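Local coordinates for glideosome-associated protein 50 (Plasmodium falciparum 3D7, PDB 3TGH), which belongs to the glideosome, which serves gliding motility and host-cell invasion, and may help to assemble and tether that complex at the inner membrane complex, at residues A[5-10]-A[24-29]; A[31-36]-A[276-281]; A[226-231]-A[286-291]. One frame throughout, in Å; residues are numbered along the deposited sequence.

Contact 1 (A[5-10]-A[24-29])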
loop_
_atom_site.group_PDB
_atom_site.type_symbol
_atom_site.label_atom_id
_atom_site.label_comp_id
_atom_site.label_asym_id
_atom_site.label_seq_id
_atom_site.Cartn_x
_atom_site.Cartn_y
_atom_site.Cartn_z
ATOM N N ARG A 5 9.233 10.759 -2.739
ATOM C CA ARG A 5 8.760 9.978 -3.874
ATOM C C ARG A 5 8.793 8.490 -3.592
ATOM O O ARG A 5 9.825 7.939 -3.178
ATOM C CB ARG A 5 9.607 10.283 -5.100
ATOM C CG ARG A 5 9.455 11.724 -5.554
ATOM C CD ARG A 5 10.165 11.956 -6.859
ATOM N NE ARG A 5 9.897 13.287 -7.395
ATOM C CZ ARG A 5 10.347 13.732 -8.566
ATOM N NH1 ARG A 5 11.109 12.963 -9.339
ATOM N NH2 ARG A 5 10.036 14.960 -8.965
ATOM N N PHE A 6 7.658 7.843 -3.846
ATOM C CA PHE A 6 7.520 6.424 -3.623
ATOM C C PHE A 6 6.704 5.809 -4.749
ATOM O O PHE A 6 6.013 6.518 -5.479
ATOM C CB PHE A 6 6.933 6.141 -2.226
ATOM C CG PHE A 6 5.483 6.491 -2.067
ATOM C CD1 PHE A 6 4.502 5.517 -2.249
ATOM C CD2 PHE A 6 5.089 7.779 -1.719
ATOM C CE1 PHE A 6 3.154 5.823 -2.080
ATOM C CE2 PHE A 6 3.733 8.092 -1.550
ATOM C CZ PHE A 6 2.771 7.111 -1.735
ATOM N N ALA A 7 6.851 4.504 -4.927
ATOM C CA ALA A 7 6.118 3.767 -5.944
ATOM C C ALA A 7 5.184 2.767 -5.284
ATOM O O ALA A 7 5.422 2.337 -4.154
ATOM C CB ALA A 7 7.088 3.047 -6.890
ATOM N N SER A 8 4.110 2.417 -5.991
ATOM C CA SER A 8 3.159 1.401 -5.549
ATOM C C SER A 8 3.108 0.284 -6.584
ATOM O O SER A 8 3.000 0.559 -7.782
ATOM C CB SER A 8 1.750 1.990 -5.404
ATOM O OG SER A 8 1.670 2.906 -4.330
ATOM N N LEU A 9 3.177 -0.961 -6.112
ATOM C CA LEU A 9 3.127 -2.151 -6.956
ATOM C C LEU A 9 2.257 -3.210 -6.269
ATOM O O LEU A 9 2.563 -3.638 -5.164
ATOM C CB LEU A 9 4.540 -2.702 -7.166
ATOM C CG LEU A 9 4.630 -3.947 -8.056
ATOM C CD1 LEU A 9 4.379 -3.581 -9.523
ATOM C CD2 LEU A 9 5.971 -4.645 -7.865
ATOM N N GLY A 10 1.175 -3.636 -6.909
ATOM C CA GLY A 10 0.227 -4.550 -6.255
ATOM C C GLY A 10 -0.040 -5.836 -7.006
ATOM O O GLY A 10 -0.002 -5.860 -8.235
ATOM N N LYS A 24 10.608 -4.313 -15.756
ATOM C CA LYS A 24 11.567 -3.521 -16.528
ATOM C C LYS A 24 11.261 -2.025 -16.405
ATOM O O LYS A 24 12.141 -1.229 -16.065
ATOM C CB LYS A 24 11.565 -4.005 -17.988
ATOM C CG LYS A 24 12.144 -3.059 -19.029
ATOM C CD LYS A 24 11.859 -3.593 -20.437
ATOM C CE LYS A 24 11.720 -2.484 -21.467
ATOM N NZ LYS A 24 11.250 -3.034 -22.779
ATOM N N TYR A 25 10.008 -1.649 -16.640
ATOM C CA TYR A 25 9.601 -0.246 -16.524
ATOM C C TYR A 25 9.624 0.255 -15.084
ATOM O O TYR A 25 9.960 1.410 -14.835
ATOM C CB TYR A 25 8.221 -0.033 -17.152
ATOM C CG TYR A 25 8.241 -0.174 -18.659
ATOM C CD1 TYR A 25 7.522 -1.173 -19.306
ATOM C CD2 TYR A 25 9.001 0.690 -19.437
ATOM C CE1 TYR A 25 7.560 -1.299 -20.697
ATOM C CE2 TYR A 25 9.041 0.577 -20.820
ATOM C CZ TYR A 25 8.322 -0.414 -21.444
ATOM O OH TYR A 25 8.370 -0.509 -22.818
ATOM N N PHE A 26 9.256 -0.618 -14.149
ATOM C CA PHE A 26 9.306 -0.327 -12.717
ATOM C C PHE A 26 10.698 0.136 -12.309
ATOM O O PHE A 26 10.849 1.185 -11.683
ATOM C CB PHE A 26 8.899 -1.581 -11.933
ATOM C CG PHE A 26 8.553 -1.336 -10.484
ATOM C CD1 PHE A 26 7.547 -0.450 -10.130
ATOM C CD2 PHE A 26 9.191 -2.051 -9.482
ATOM C CE1 PHE A 26 7.217 -0.250 -8.787
ATOM C CE2 PHE A 26 8.863 -1.849 -8.143
ATOM C CZ PHE A 26 7.876 -0.954 -7.804
ATOM N N LYS A 27 11.707 -0.653 -12.671
ATOM C CA LYS A 27 13.103 -0.313 -12.399
ATOM C C LYS A 27 13.526 1.001 -13.062
ATOM O O LYS A 27 14.213 1.816 -12.444
ATOM C CB LYS A 27 14.031 -1.434 -12.870
ATOM C CG LYS A 27 13.913 -2.731 -12.075
ATOM C CD LYS A 27 14.672 -3.847 -12.782
ATOM C CE LYS A 27 14.426 -5.189 -12.152
ATOM N NZ LYS A 27 15.112 -6.265 -12.915
ATOM N N GLN A 28 13.119 1.192 -14.314
ATOM C CA GLN A 28 13.451 2.406 -15.075
ATOM C C GLN A 28 12.922 3.652 -14.378
ATOM O O GLN A 28 13.656 4.623 -14.194
ATOM C CB GLN A 28 12.864 2.333 -16.487
ATOM C CG GLN A 28 13.279 3.500 -17.397
ATOM C CD GLN A 28 12.396 3.649 -18.627
ATOM O OE1 GLN A 28 11.319 3.077 -18.696
ATOM N NE2 GLN A 28 12.851 4.436 -19.595
ATOM N N PHE A 29 11.647 3.617 -13.995
ATOM C CA PHE A 29 11.010 4.755 -13.332
ATOM C C PHE A 29 11.553 5.003 -11.938
ATOM O O PHE A 29 11.738 6.150 -11.541
ATOM C CB PHE A 29 9.493 4.568 -13.248
ATOM C CG PHE A 29 8.762 5.022 -14.471
ATOM C CD1 PHE A 29 8.747 4.248 -15.617
ATOM C CD2 PHE A 29 8.091 6.230 -14.479
ATOM C CE1 PHE A 29 8.068 4.667 -16.755
ATOM C CE2 PHE A 29 7.407 6.655 -15.611
ATOM C CZ PHE A 29 7.399 5.869 -16.748
#
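Phe26 reaches from helix 17-32 to Ala7 on the first strand of a beta-alpha-beta unit and to Leu9 just beyond the strand's end; in this unit the chain crosses from strand 4-8 by way of the helix to the parallel strand 37-40. The packed side of the contact is the far end of the Phe26 ring. Ala7 comes in obliquely, its CB 3.8 Å from Phe26 CE1, while Leu9 meets the ring twice. Its CB lies 3.8 Å from Phe26 CZ, and its CD2 methyl stands over one face, offset toward the rim. Phe26 can extend so far because its CG is anti to the backbone N (chi1 -165°), which carries the ring off the helix toward the sheet. Outside the two segments, Phe276 of the neighbouring strand makes an edge-to-face contact with the Phe26 ring, and Ile38 and Met72 also touch this side chain. No hydrogen bond joins the segments, so their fit rests on apolar contact.

The opposite character belongs to the outer side of the helix, where Lys24 and Gln28 are exposed, and Lys27 directs its NZ to the carbonyl oxygen of Ser66. On the strand, Ser8 turns away from the helix, and its OG is hydrogen-bonded to His279 NE2. Within the packed part, the CD2 methyl of Leu9 sits 4.0 Å from Phe26 CE2.

Contact 2 (A[31-36]-A[276-281])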
loop_
_atom_site.group_PDB
_atom_site.type_symbol
_atom_site.label_atom_id
_atom_site.label_comp_id
_atom_site.label_asym_id
_atom_site.label_seq_id
_atom_site.Cartn_x
_atom_site.Cartn_y
_atom_site.Cartn_z
ATOM N N LYS A 31 14.535 4.454 -10.811
ATOM C CA LYS A 31 15.815 5.136 -11.006
ATOM C C LYS A 31 15.610 6.585 -11.463
ATOM O O LYS A 31 16.111 7.520 -10.835
ATOM C CB LYS A 31 16.662 4.379 -12.037
ATOM C CG LYS A 31 18.015 5.011 -12.355
ATOM C CD LYS A 31 18.985 4.897 -11.192
ATOM C CE LYS A 31 20.382 5.348 -11.600
ATOM N NZ LYS A 31 21.367 5.184 -10.494
ATOM N N ASN A 32 14.861 6.770 -12.544
ATOM C CA ASN A 32 14.755 8.089 -13.174
ATOM C C ASN A 32 13.965 9.105 -12.349
ATOM O O ASN A 32 14.277 10.298 -12.375
ATOM C CB ASN A 32 14.139 7.976 -14.568
ATOM C CG ASN A 32 15.035 7.241 -15.546
ATOM O OD1 ASN A 32 16.223 7.028 -15.291
ATOM N ND2 ASN A 32 14.463 6.842 -16.675
ATOM N N GLU A 33 12.952 8.625 -11.629
ATOM C CA GLU A 33 12.118 9.483 -10.785
ATOM C C GLU A 33 12.694 9.657 -9.378
ATOM O O GLU A 33 12.131 10.408 -8.587
ATOM C CB GLU A 33 10.693 8.920 -10.680
ATOM C CG GLU A 33 9.885 8.983 -11.971
ATOM C CD GLU A 33 9.112 10.292 -12.152
ATOM O OE1 GLU A 33 9.098 11.144 -11.235
ATOM O OE2 GLU A 33 8.503 10.463 -13.226
ATOM N N ARG A 34 13.806 8.980 -9.076
ATOM C CA ARG A 34 14.452 9.046 -7.759
ATOM C C ARG A 34 13.494 8.591 -6.648
ATOM O O ARG A 34 13.352 9.242 -5.615
ATOM C CB ARG A 34 15.005 10.453 -7.475
ATOM C CG ARG A 34 16.166 10.870 -8.385
ATOM C CD ARG A 34 16.080 12.346 -8.774
ATOM N NE ARG A 34 17.380 12.901 -9.154
ATOM C CZ ARG A 34 17.559 14.033 -9.839
ATOM N NH1 ARG A 34 16.520 14.756 -10.255
ATOM N NH2 ARG A 34 18.793 14.444 -10.120
ATOM N N VAL A 35 12.826 7.469 -6.886
ATOM C CA VAL A 35 11.975 6.852 -5.871
ATOM C C VAL A 35 12.854 6.334 -4.732
ATOM O O VAL A 35 13.906 5.743 -4.982
ATOM C CB VAL A 35 11.149 5.708 -6.476
ATOM C CG1 VAL A 35 10.507 4.843 -5.381
ATOM C CG2 VAL A 35 10.084 6.273 -7.437
ATOM N N THR A 36 12.432 6.563 -3.491
ATOM C CA THR A 36 13.211 6.124 -2.322
ATOM C C THR A 36 12.600 4.975 -1.503
ATOM O O THR A 36 13.275 4.401 -0.651
ATOM C CB THR A 36 13.538 7.304 -1.399
ATOM O OG1 THR A 36 12.323 7.933 -0.984
ATOM C CG2 THR A 36 14.429 8.317 -2.137
ATOM N N PHE A 276 1.843 0.194 -12.766
ATOM C CA PHE A 276 2.171 0.575 -11.398
ATOM C C PHE A 276 1.979 2.077 -11.243
ATOM O O PHE A 276 1.695 2.774 -12.226
ATOM C CB PHE A 276 3.617 0.163 -11.066
ATOM C CG PHE A 276 4.656 0.775 -11.976
ATOM C CD1 PHE A 276 5.257 1.987 -11.655
ATOM C CD2 PHE A 276 5.044 0.130 -13.139
ATOM C CE1 PHE A 276 6.197 2.558 -12.499
ATOM C CE2 PHE A 276 5.990 0.680 -13.983
ATOM C CZ PHE A 276 6.576 1.894 -13.664
ATOM N N CYS A 277 2.150 2.580 -10.021
ATOM C CA CYS A 277 2.054 4.015 -9.756
ATOM C C CYS A 277 3.335 4.587 -9.184
ATOM O O CYS A 277 4.064 3.898 -8.469
ATOM C CB CYS A 277 0.962 4.297 -8.742
ATOM S SG CYS A 277 -0.659 3.922 -9.308
ATOM N N VAL A 278 3.578 5.858 -9.482
ATOM C CA VAL A 278 4.612 6.628 -8.819
ATOM C C VAL A 278 3.947 7.855 -8.192
ATOM O O VAL A 278 3.137 8.531 -8.832
ATOM C CB VAL A 278 5.726 7.035 -9.791
ATOM C CG1 VAL A 278 6.761 7.898 -9.074
ATOM C CG2 VAL A 278 6.380 5.788 -10.387
ATOM N N HIS A 279 4.278 8.127 -6.933
ATOM C CA HIS A 279 3.622 9.182 -6.168
ATOM C C HIS A 279 4.678 10.165 -5.706
ATOM O O HIS A 279 5.766 9.759 -5.313
ATOM C CB HIS A 279 2.907 8.621 -4.941
ATOM C CG HIS A 279 2.057 7.422 -5.213
ATOM N ND1 HIS A 279 0.707 7.506 -5.466
ATOM C CD2 HIS A 279 2.366 6.103 -5.244
ATOM C CE1 HIS A 279 0.218 6.290 -5.648
ATOM N NE2 HIS A 279 1.206 5.422 -5.518
ATOM N N GLU A 280 4.338 11.447 -5.744
ATOM C CA GLU A 280 5.247 12.514 -5.342
ATOM C C GLU A 280 4.551 13.416 -4.311
ATOM O O GLU A 280 3.517 14.020 -4.605
ATOM C CB GLU A 280 5.676 13.330 -6.573
ATOM C CG GLU A 280 6.268 12.488 -7.728
ATOM C CD GLU A 280 6.399 13.242 -9.060
ATOM O OE1 GLU A 280 5.935 14.399 -9.179
ATOM O OE2 GLU A 280 6.968 12.659 -10.006
ATOM N N LEU A 281 5.111 13.494 -3.105
ATOM C CA LEU A 281 4.609 14.402 -2.068
ATOM C C LEU A 281 5.452 15.667 -2.108
ATOM O O LEU A 281 6.684 15.587 -2.137
ATOM C CB LEU A 281 4.714 13.784 -0.676
ATOM C CG LEU A 281 3.645 12.790 -0.216
ATOM C CD1 LEU A 281 3.356 11.755 -1.257
ATOM C CD2 LEU A 281 4.085 12.141 1.092
#
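Val35 and Val278 supply the apolar half of this contact, meeting methyl to methyl where the turn that follows helix 17-32 packs against strand 275-282. Val35 CG2 lies 4.0 Å from Val278 CG1, the branch of Val278 that is anti to its backbone N. The CB of Glu33 approaches the same methyl more loosely, at 4.4 Å.

The polar half is a pair of acidic groups. Glu33 bends at chi2 (-88°), whereas Glu280 runs extended beyond CG; the two chains cross at about a right angle, with their carboxylate planes 41° apart. In the conformer described, one of two deposited for Glu280, its OE2 is 2.9 Å from Glu33 OE1. Both are acceptors and no hydrogen bond is assigned; because Glu280 has two conformers, this close approach is doubtful. Lys289 NZ of the next strand forms salt bridges with Glu33 OE2 and, in this conformer, Glu280 OE2, which would offset some of the negative charge.

Backbone bonding shapes the 31-36 side. Arg34 N donates to Lys31 O (3.2 Å), one of two bonds that return to the last turn; with the positive phi of Arg34 (59°) they make a Schellman motif. It closes the helix of a beta-alpha-beta unit before strand 37-40, here laid against an interior strand, 275-282, of one of the two sheets in the metallophosphoesterase fold.

Contact 3 (A[226-231]-A[286-291])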
loop_
_atom_site.group_PDB
_atom_site.type_symbol
_atom_site.label_atom_id
_atom_site.label_comp_id
_atom_site.label_asym_id
_atom_site.label_seq_id
_atom_site.Cartn_x
_atom_site.Cartn_y
_atom_site.Cartn_z
ATOM N N VAL A 226 -7.756 11.615 5.659
ATOM C CA VAL A 226 -6.810 10.834 4.892
ATOM C C VAL A 226 -6.783 11.311 3.439
ATOM O O VAL A 226 -7.822 11.638 2.859
ATOM C CB VAL A 226 -7.165 9.328 4.983
ATOM C CG1 VAL A 226 -6.459 8.513 3.906
ATOM C CG2 VAL A 226 -6.846 8.817 6.396
ATOM N N ASP A 227 -5.590 11.346 2.860
ATOM C CA ASP A 227 -5.402 11.824 1.492
ATOM C C ASP A 227 -5.656 10.732 0.457
ATOM O O ASP A 227 -6.435 10.931 -0.485
ATOM C CB ASP A 227 -3.985 12.382 1.329
ATOM C CG ASP A 227 -3.745 13.603 2.192
ATOM O OD1 ASP A 227 -4.341 14.667 1.905
ATOM O OD2 ASP A 227 -2.966 13.504 3.166
ATOM N N LEU A 228 -4.996 9.589 0.640
ATOM C CA LEU A 228 -5.051 8.462 -0.293
ATOM C C LEU A 228 -5.314 7.150 0.438
ATOM O O LEU A 228 -4.679 6.867 1.453
ATOM C CB LEU A 228 -3.709 8.285 -0.998
ATOM C CG LEU A 228 -3.360 8.957 -2.319
ATOM C CD1 LEU A 228 -3.592 10.440 -2.286
ATOM C CD2 LEU A 228 -1.911 8.622 -2.640
ATOM N N TYR A 229 -6.218 6.337 -0.101
ATOM C CA TYR A 229 -6.276 4.924 0.257
ATOM C C TYR A 229 -5.874 4.144 -0.987
ATOM O O TYR A 229 -6.571 4.177 -1.996
ATOM C CB TYR A 229 -7.666 4.490 0.752
ATOM C CG TYR A 229 -7.766 2.990 0.997
ATOM C CD1 TYR A 229 -6.812 2.327 1.764
ATOM C CD2 TYR A 229 -8.785 2.233 0.444
ATOM C CE1 TYR A 229 -6.878 0.962 1.979
ATOM C CE2 TYR A 229 -8.869 0.854 0.665
ATOM C CZ TYR A 229 -7.905 0.224 1.427
ATOM O OH TYR A 229 -7.957 -1.133 1.653
ATOM N N ILE A 230 -4.714 3.493 -0.916
ATOM C CA ILE A 230 -4.154 2.726 -2.023
ATOM C C ILE A 230 -4.421 1.242 -1.793
ATOM O O ILE A 230 -4.025 0.680 -0.763
ATOM C CB ILE A 230 -2.624 2.962 -2.159
ATOM C CG1 ILE A 230 -2.304 4.466 -2.220
ATOM C CG2 ILE A 230 -2.079 2.205 -3.392
ATOM C CD1 ILE A 230 -0.788 4.802 -2.169
ATOM N N SER A 231 -5.119 0.614 -2.735
ATOM C CA SER A 231 -5.476 -0.790 -2.615
ATOM C C SER A 231 -5.129 -1.533 -3.899
ATOM O O SER A 231 -4.661 -0.937 -4.874
ATOM C CB SER A 231 -6.965 -0.917 -2.289
ATOM O OG SER A 231 -7.739 -0.301 -3.291
ATOM N N ILE A 286 -0.065 15.993 -3.497
ATOM C CA ILE A 286 0.336 14.677 -3.974
ATOM C C ILE A 286 0.038 14.543 -5.459
ATOM O O ILE A 286 -1.100 14.751 -5.890
ATOM C CB ILE A 286 -0.402 13.545 -3.247
ATOM C CG1 ILE A 286 -0.310 13.734 -1.733
ATOM C CG2 ILE A 286 0.190 12.188 -3.671
ATOM C CD1 ILE A 286 -1.002 12.656 -0.936
ATOM N N VAL A 287 1.067 14.214 -6.231
ATOM C CA VAL A 287 0.911 13.907 -7.647
ATOM C C VAL A 287 1.122 12.408 -7.808
ATOM O O VAL A 287 2.150 11.875 -7.387
ATOM C CB VAL A 287 1.930 14.676 -8.515
ATOM C CG1 VAL A 287 1.801 14.270 -9.975
ATOM C CG2 VAL A 287 1.735 16.181 -8.367
ATOM N N THR A 288 0.137 11.734 -8.396
ATOM C CA THR A 288 0.218 10.311 -8.665
ATOM C C THR A 288 0.253 10.092 -10.172
ATOM O O THR A 288 -0.601 10.608 -10.896
ATOM C CB THR A 288 -0.987 9.567 -8.062
ATOM O OG1 THR A 288 -0.957 9.690 -6.634
ATOM C CG2 THR A 288 -0.966 8.087 -8.448
ATOM N N LYS A 289 1.253 9.348 -10.638
ATOM C CA LYS A 289 1.376 8.996 -12.047
ATOM C C LYS A 289 1.120 7.505 -12.243
ATOM O O LYS A 289 1.769 6.648 -11.617
ATOM C CB LYS A 289 2.763 9.364 -12.577
ATOM C CG LYS A 289 3.023 10.860 -12.647
ATOM C CD LYS A 289 4.456 11.143 -13.070
ATOM C CE LYS A 289 4.846 12.598 -12.834
ATOM N NZ LYS A 289 6.293 12.843 -13.130
ATOM N N PHE A 290 0.150 7.202 -13.098
ATOM C CA PHE A 290 -0.181 5.825 -13.442
ATOM C C PHE A 290 0.592 5.433 -14.690
ATOM O O PHE A 290 0.443 6.060 -15.736
ATOM C CB PHE A 290 -1.680 5.685 -13.696
ATOM C CG PHE A 290 -2.515 5.837 -12.464
ATOM C CD1 PHE A 290 -2.863 7.100 -11.995
ATOM C CD2 PHE A 290 -2.952 4.718 -11.769
ATOM C CE1 PHE A 290 -3.629 7.242 -10.844
ATOM C CE2 PHE A 290 -3.721 4.846 -10.627
ATOM C CZ PHE A 290 -4.065 6.109 -10.163
ATOM N N VAL A 291 1.410 4.392 -14.573
ATOM C CA VAL A 291 2.296 3.967 -15.645
ATOM C C VAL A 291 1.830 2.640 -16.215
ATOM O O VAL A 291 1.603 1.677 -15.473
ATOM C CB VAL A 291 3.751 3.811 -15.144
ATOM C CG1 VAL A 291 4.656 3.386 -16.285
ATOM C CG2 VAL A 291 4.238 5.112 -14.513
#
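Leu228 and Ile286 point at each other tip to tip across the interior of the beta sandwich, the two facing mixed sheets at the core of the metallophosphoesterase fold. Strand 228-231 belongs to one sheet and strand 285-292 to the other, so the contact is made by side chains alone, without a hydrogen bond between the segments. The leading atoms are methyls: Leu228 CD1 stands 3.7 Å from Ile286 CD1. Ile286 presents that methyl on a fully extended arm, with CG1 anti to the carbonyl carbon and CD1 continuing straight outward (chi2 180°).

Asp227 stands beside this meeting and offers its aliphatic part, with CB 3.8 Å from the same Ile286 CD1, so one methyl is touched by two consecutive residues, one just before the facing strand and one at its start. The carboxylate of Asp227 is engaged elsewhere: OD1 forms a salt bridge with Lys307 NZ, and OD2 accepts a hydrogen bond from Ile193 N, partners that probably compensate the charge of this buried group. Leu304 of strand 297-305 touches both Asp227 and Leu228, extending the apolar layer.

The second branch of Leu228 turns toward Thr288, two residues along the strand from Ile286. There the approach is looser and purely van der Waals: Leu228 CD2 is 4.2 Å from Thr288 OG1, a hydroxyl already hydrogen-bonded to His279 ND1.

How the contacts relate
Contacts 1 and 2 lie on the helix-covered side of one sheet, their centres about 7 Å apart, and both use helix 17-32. Contact 3 lies on the inner face of that sheet, its centre about 13 Å from that of contact 1 and 11 Å from that of contact 2. Backbone pairing across strands 4-8, 275-282 and 285-292 links them: Phe6 O is 2.8 Å from His279 N, and Val278 O is 2.7 Å from Lys289 N. All three are away from the annotated metal-binding residues His172 and His233, although segment 226-231 ends just two residues before His233 in the chain.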